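Local coordinates for protein PfVFT1 (Plasmodium falciparum, PDB 5JKQ) that is of unknown function but has the bi-lobed Venus flytrap architecture of solute-binding proteins, and so probably binds a small solute between its lobes, at residues D38-D43 / W88-N93; K231-S234 / D238-K241. The protein carries 3 engineered substitutions. All coordinates share one frame; numbering follows the deposited sequence.

The two contacts are separate: their centres lie 23 Å apart and their nearest atoms about 11 Å apart. They share no helix or strand. Contact 1 is a surface contact. It joins the end of helix 32-39 to the loop between strand 77-83 and helix 102-118, far apart in sequence. Contact 2 is partly buried and local. It joins the loop after strand 227-229 to helix 236-244, which follows almost at once. Both rest on van der Waals packing, but with different groups. In contact 1 isoleucine and valine branches meet, with a histidine ring edge beside them. In contact 2 a buried phenylalanine lies against a leucine and helix backbone, with a carboxylate at the outer margin.

Contact 1 (D38-D43 / W88-N93); sequences DKHNVD and WGIIGN
The Schellman motif that ends helix 32-39 turns the chain so that His40 faces Ile90 and Val42 faces Ile90 and Ile91. Asn41 is the C-prime residue, with a positive phi of 53°. The tightest packing is between His40 and Ile90. The end of the Ile90 side chain meets the edge of the imidazole, close to the ring plane, with Ile90 CD1 3.5 Å from His40 ND1. Ile90 CG1 is equally near that nitrogen. Having CG1 anti to its own backbone N (chi1 -164°) extends this branch toward the ring. The CG2 methyl of Ile90 instead sits 4.2 Å from His40 O. Val42 adds a purely apolar touch. Its CG1 methyl lies 4.1 Å from Ile91 CG1, and the two side chains cross at a slant. The same methyl also reaches Ile90 CG2, at 4.5 Å. The other ring nitrogen, His40 NE2, is hydrogen-bonded to Asp105 OD2, which probably limits rotation of the ring. Ile90 and Ile91 are held by backbone hydrogen bonds to Phe102 and Trp103, respectively. His40 and Val42 both pack on Phe102, so the end of helix 32-39 and the loop after strand 77-83 both meet the start of helix 102-118.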
loop_
_atom_site.group_PDB
_atom_site.type_symbol
_atom_site.label_atom_id
_atom_site.label_comp_id
_atom_site.label_asym_id
_atom_site.label_seq_id
_atom_site.Cartn_x
_atom_site.Cartn_y
_atom_site.Cartn_z
ATOM N N ASP A 38 12.676 -4.357 -9.260
ATOM C CA ASP A 38 13.226 -5.384 -10.138
ATOM C C ASP A 38 14.138 -6.341 -9.372
ATOM O O ASP A 38 14.091 -7.553 -9.583
ATOM C CB ASP A 38 14.002 -4.746 -11.296
ATOM C CG ASP A 38 13.127 -3.870 -12.177
ATOM O OD1 ASP A 38 11.895 -4.078 -12.201
ATOM O OD2 ASP A 38 13.677 -2.973 -12.855
ATOM N N LYS A 39 14.964 -5.792 -8.483
ATOM C CA LYS A 39 15.909 -6.596 -7.714
ATOM C C LYS A 39 15.199 -7.666 -6.891
ATOM O O LYS A 39 15.650 -8.811 -6.822
ATOM C CB LYS A 39 16.746 -5.704 -6.793
ATOM C CG LYS A 39 17.672 -6.482 -5.865
ATOM C CD LYS A 39 18.569 -5.566 -5.054
ATOM C CE LYS A 39 19.576 -6.364 -4.239
ATOM N NZ LYS A 39 18.928 -7.382 -3.361
ATOM N N HIS A 40 14.093 -7.286 -6.260
ATOM C CA HIS A 40 13.300 -8.218 -5.469
ATOM C C HIS A 40 12.292 -8.966 -6.332
ATOM O O HIS A 40 11.618 -9.881 -5.858
ATOM C CB HIS A 40 12.573 -7.482 -4.348
ATOM C CG HIS A 40 13.476 -7.014 -3.252
ATOM N ND1 HIS A 40 14.134 -7.883 -2.409
ATOM C CD2 HIS A 40 13.827 -5.768 -2.856
ATOM C CE1 HIS A 40 14.854 -7.192 -1.542
ATOM N NE2 HIS A 40 14.685 -5.907 -1.792
ATOM N N ASN A 41 12.201 -8.573 -7.600
ATOM C CA ASN A 41 11.274 -9.185 -8.544
ATOM C C ASN A 41 9.850 -9.202 -7.995
ATOM O O ASN A 41 9.161 -10.222 -8.051
ATOM C CB ASN A 41 11.723 -10.606 -8.889
ATOM C CG ASN A 41 11.122 -11.107 -10.188
ATOM O OD1 ASN A 41 11.071 -10.383 -11.181
ATOM N ND2 ASN A 41 10.648 -12.347 -10.181
ATOM N N VAL A 42 9.428 -8.063 -7.452
ATOM C CA VAL A 42 8.079 -7.911 -6.918
ATOM C C VAL A 42 7.205 -7.169 -7.926
ATOM O O VAL A 42 7.694 -6.357 -8.713
ATOM C CB VAL A 42 8.077 -7.167 -5.563
ATOM C CG1 VAL A 42 8.688 -8.045 -4.477
ATOM C CG2 VAL A 42 8.817 -5.839 -5.661
ATOM N N ASP A 43 5.910 -7.467 -7.899
ATOM C CA ASP A 43 4.982 -6.975 -8.910
ATOM C C ASP A 43 4.265 -5.707 -8.448
ATOM O O ASP A 43 3.045 -5.698 -8.278
ATOM C CB ASP A 43 3.968 -8.071 -9.254
ATOM C CG ASP A 43 3.205 -7.787 -10.535
ATOM O OD1 ASP A 43 3.613 -6.883 -11.296
ATOM O OD2 ASP A 43 2.201 -8.484 -10.789
ATOM N N TRP A 88 6.201 -12.021 4.898
ATOM C CA TRP A 88 5.711 -12.291 3.549
ATOM C C TRP A 88 6.854 -12.679 2.621
ATOM O O TRP A 88 6.741 -12.568 1.400
ATOM C CB TRP A 88 4.975 -11.071 2.993
ATOM C CG TRP A 88 3.842 -10.618 3.860
ATOM C CD1 TRP A 88 2.705 -11.313 4.150
ATOM C CD2 TRP A 88 3.733 -9.364 4.546
ATOM N NE1 TRP A 88 1.896 -10.572 4.977
ATOM C CE2 TRP A 88 2.504 -9.371 5.234
ATOM C CE3 TRP A 88 4.555 -8.238 4.644
ATOM C CZ2 TRP A 88 2.078 -8.296 6.012
ATOM C CZ3 TRP A 88 4.130 -7.172 5.418
ATOM C CH2 TRP A 88 2.904 -7.209 6.091
ATOM N N GLY A 89 7.957 -13.132 3.206
ATOM C CA GLY A 89 9.098 -13.583 2.434
ATOM C C GLY A 89 9.900 -12.428 1.875
ATOM O O GLY A 89 10.293 -11.520 2.608
ATOM N N ILE A 90 10.142 -12.462 0.569
ATOM C CA ILE A 90 10.952 -11.441 -0.082
ATOM C C ILE A 90 10.217 -10.103 -0.097
ATOM O O ILE A 90 10.836 -9.040 -0.125
ATOM C CB ILE A 90 11.323 -11.856 -1.527
ATOM C CG1 ILE A 90 12.483 -11.004 -2.057
ATOM C CG2 ILE A 90 10.100 -11.779 -2.459
ATOM C CD1 ILE A 90 13.809 -11.237 -1.340
ATOM N N ILE A 91 8.890 -10.168 -0.069
ATOM C CA ILE A 91 8.054 -8.975 -0.049
ATOM C C ILE A 91 8.308 -8.158 1.215
ATOM O O ILE A 91 8.171 -6.935 1.214
ATOM C CB ILE A 91 6.559 -9.359 -0.157
ATOM C CG1 ILE A 91 6.226 -9.680 -1.613
ATOM C CG2 ILE A 91 5.642 -8.238 0.341
ATOM C CD1 ILE A 91 4.908 -10.387 -1.802
ATOM N N GLY A 92 8.688 -8.841 2.291
ATOM C CA GLY A 92 8.981 -8.175 3.546
ATOM C C GLY A 92 8.857 -9.098 4.742
ATOM O O GLY A 92 7.785 -9.646 5.004
ATOM N N ASN A 93 9.959 -9.262 5.466
ATOM C CA ASN A 93 9.999 -10.110 6.652
ATOM C C ASN A 93 10.256 -9.288 7.910
ATOM O O ASN A 93 11.340 -8.729 8.087
ATOM C CB ASN A 93 11.075 -11.186 6.492
ATOM C CG ASN A 93 11.021 -12.234 7.584
ATOM O OD1 ASN A 93 10.177 -12.176 8.478
ATOM N ND2 ASN A 93 11.916 -13.211 7.509
#

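Contact 2 (K231-S234 / D238-K241); sequences KSFS and DLSK
Phe233 packs its ring against Leu239, with Asp238 alongside. The ring comes closest to the helix backbone: Phe233 CD1 is 3.7 Å from Leu239 CA. The Leu239 side chain comes over one face of the ring. Its CD2 methyl stands 4.3 Å above the ring plane, displaced toward the rim. The ring edge meets a backbone carbonyl, with Asp238 O 3.9 Å from Phe233 CD1 and near the ring plane. Phe233 CG is anti to the carbonyl carbon of its own residue (chi1 -48°), which turns the ring toward the helix. On the opposite face lies Ser232 CB, also toward the rim. The ring is therefore bracketed by the residue just before it and by the helix.

The outer margin is polar. Asp238 OD2 lies 3.6 Å from Ser234 N and 4.0 Å from Ser234 CB, a proximity and not a hydrogen bond.

Further out, several bonds hold these groups. Ser232 OG is hydrogen-bonded to Asp229 OD2, which tethers the loop to the end of strand 227-229. Ser235 OG is hydrogen-bonded to Asp238 N in the first turn of helix 236-244. His248 meets the Phe233 ring edge-to-face, and both Phe233 and Leu239 touch Ala208 of strand 206-209. Leu239 also packs on Met182 of strand 175-184. The contact thus lies at the entry to a beta-alpha-beta crossover, in which helix 236-244 links strands 227-229 and 250-253, which flank strand 206-209 and run parallel to it.

Across the contact the cohesion comes from dispersion between ring, methyl and backbone, with the carbonyl at the ring edge probably adding a weak electrostatic attraction. The Asp238 carboxylate near the helix start is probably favoured by the helix dipole.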
loop_
_atom_site.group_PDB
_atom_site.type_symbol
_atom_site.label_atom_id
_atom_site.label_comp_id
_atom_site.label_asym_id
_atom_site.label_seq_id
_atom_site.Cartn_x
_atom_site.Cartn_y
_atom_site.Cartn_z
ATOM N N LYS A 231 -13.444 -14.743 2.443
ATOM C CA LYS A 231 -13.115 -15.466 3.664
ATOM C C LYS A 231 -12.904 -16.958 3.406
ATOM O O LYS A 231 -12.167 -17.621 4.135
ATOM C CB LYS A 231 -14.220 -15.261 4.702
ATOM C CG LYS A 231 -14.248 -13.859 5.292
ATOM C CD LYS A 231 -15.524 -13.596 6.077
ATOM C CE LYS A 231 -15.541 -12.182 6.639
ATOM N NZ LYS A 231 -16.737 -11.919 7.487
ATOM N N SER A 232 -13.535 -17.477 2.359
ATOM C CA SER A 232 -13.530 -18.914 2.100
ATOM C C SER A 232 -12.263 -19.415 1.405
ATOM O O SER A 232 -12.112 -20.620 1.202
ATOM C CB SER A 232 -14.746 -19.292 1.252
ATOM O OG SER A 232 -15.955 -19.004 1.934
ATOM N N PHE A 233 -11.358 -18.504 1.053
ATOM C CA PHE A 233 -10.184 -18.855 0.250
ATOM C C PHE A 233 -8.881 -18.410 0.904
ATOM O O PHE A 233 -8.711 -17.238 1.241
ATOM C CB PHE A 233 -10.308 -18.240 -1.144
ATOM C CG PHE A 233 -11.648 -18.471 -1.778
ATOM C CD1 PHE A 233 -11.932 -19.668 -2.411
ATOM C CD2 PHE A 233 -12.631 -17.495 -1.726
ATOM C CE1 PHE A 233 -13.170 -19.886 -2.988
ATOM C CE2 PHE A 233 -13.870 -17.709 -2.302
ATOM C CZ PHE A 233 -14.139 -18.905 -2.934
ATOM N N SER A 234 -7.965 -19.361 1.068
ATOM C CA SER A 234 -6.688 -19.117 1.735
ATOM C C SER A 234 -5.494 -19.353 0.810
ATOM O O SER A 234 -4.345 -19.172 1.215
ATOM C CB SER A 234 -6.563 -20.015 2.969
ATOM O OG SER A 234 -7.661 -19.832 3.845
ATOM N N ASP A 238 -7.150 -23.013 -3.765
ATOM C CA ASP A 238 -8.520 -22.950 -3.260
ATOM C C ASP A 238 -9.369 -22.063 -4.155
ATOM O O ASP A 238 -10.433 -22.467 -4.625
ATOM C CB ASP A 238 -8.559 -22.410 -1.827
ATOM C CG ASP A 238 -7.840 -23.306 -0.841
ATOM O OD1 ASP A 238 -7.709 -24.517 -1.114
ATOM O OD2 ASP A 238 -7.412 -22.797 0.217
ATOM N N LEU A 239 -8.881 -20.846 -4.370
ATOM C CA LEU A 239 -9.543 -19.864 -5.218
ATOM C C LEU A 239 -9.839 -20.472 -6.589
ATOM O O LEU A 239 -10.964 -20.393 -7.084
ATOM C CB LEU A 239 -8.658 -18.613 -5.334
ATOM C CG LEU A 239 -9.075 -17.332 -6.073
ATOM C CD1 LEU A 239 -9.165 -17.519 -7.585
ATOM C CD2 LEU A 239 -10.374 -16.776 -5.513
ATOM N N SER A 240 -8.831 -21.111 -7.176
ATOM C CA SER A 240 -8.944 -21.659 -8.524
ATOM C C SER A 240 -9.960 -22.794 -8.601
ATOM O O SER A 240 -10.714 -22.895 -9.570
ATOM C CB SER A 240 -7.584 -22.156 -9.010
ATOM O OG SER A 240 -6.666 -21.084 -9.138
ATOM N N LYS A 241 -9.966 -23.647 -7.583
ATOM C CA LYS A 241 -10.909 -24.756 -7.508
ATOM C C LYS A 241 -12.345 -24.248 -7.622
ATOM O O LYS A 241 -13.184 -24.866 -8.277
ATOM C CB LYS A 241 -10.711 -25.522 -6.195
ATOM C CG LYS A 241 -11.491 -26.821 -6.088
ATOM C CD LYS A 241 -10.572 -27.980 -5.712
ATOM C CE LYS A 241 -11.346 -29.266 -5.448
ATOM N NZ LYS A 241 -11.990 -29.275 -4.102
#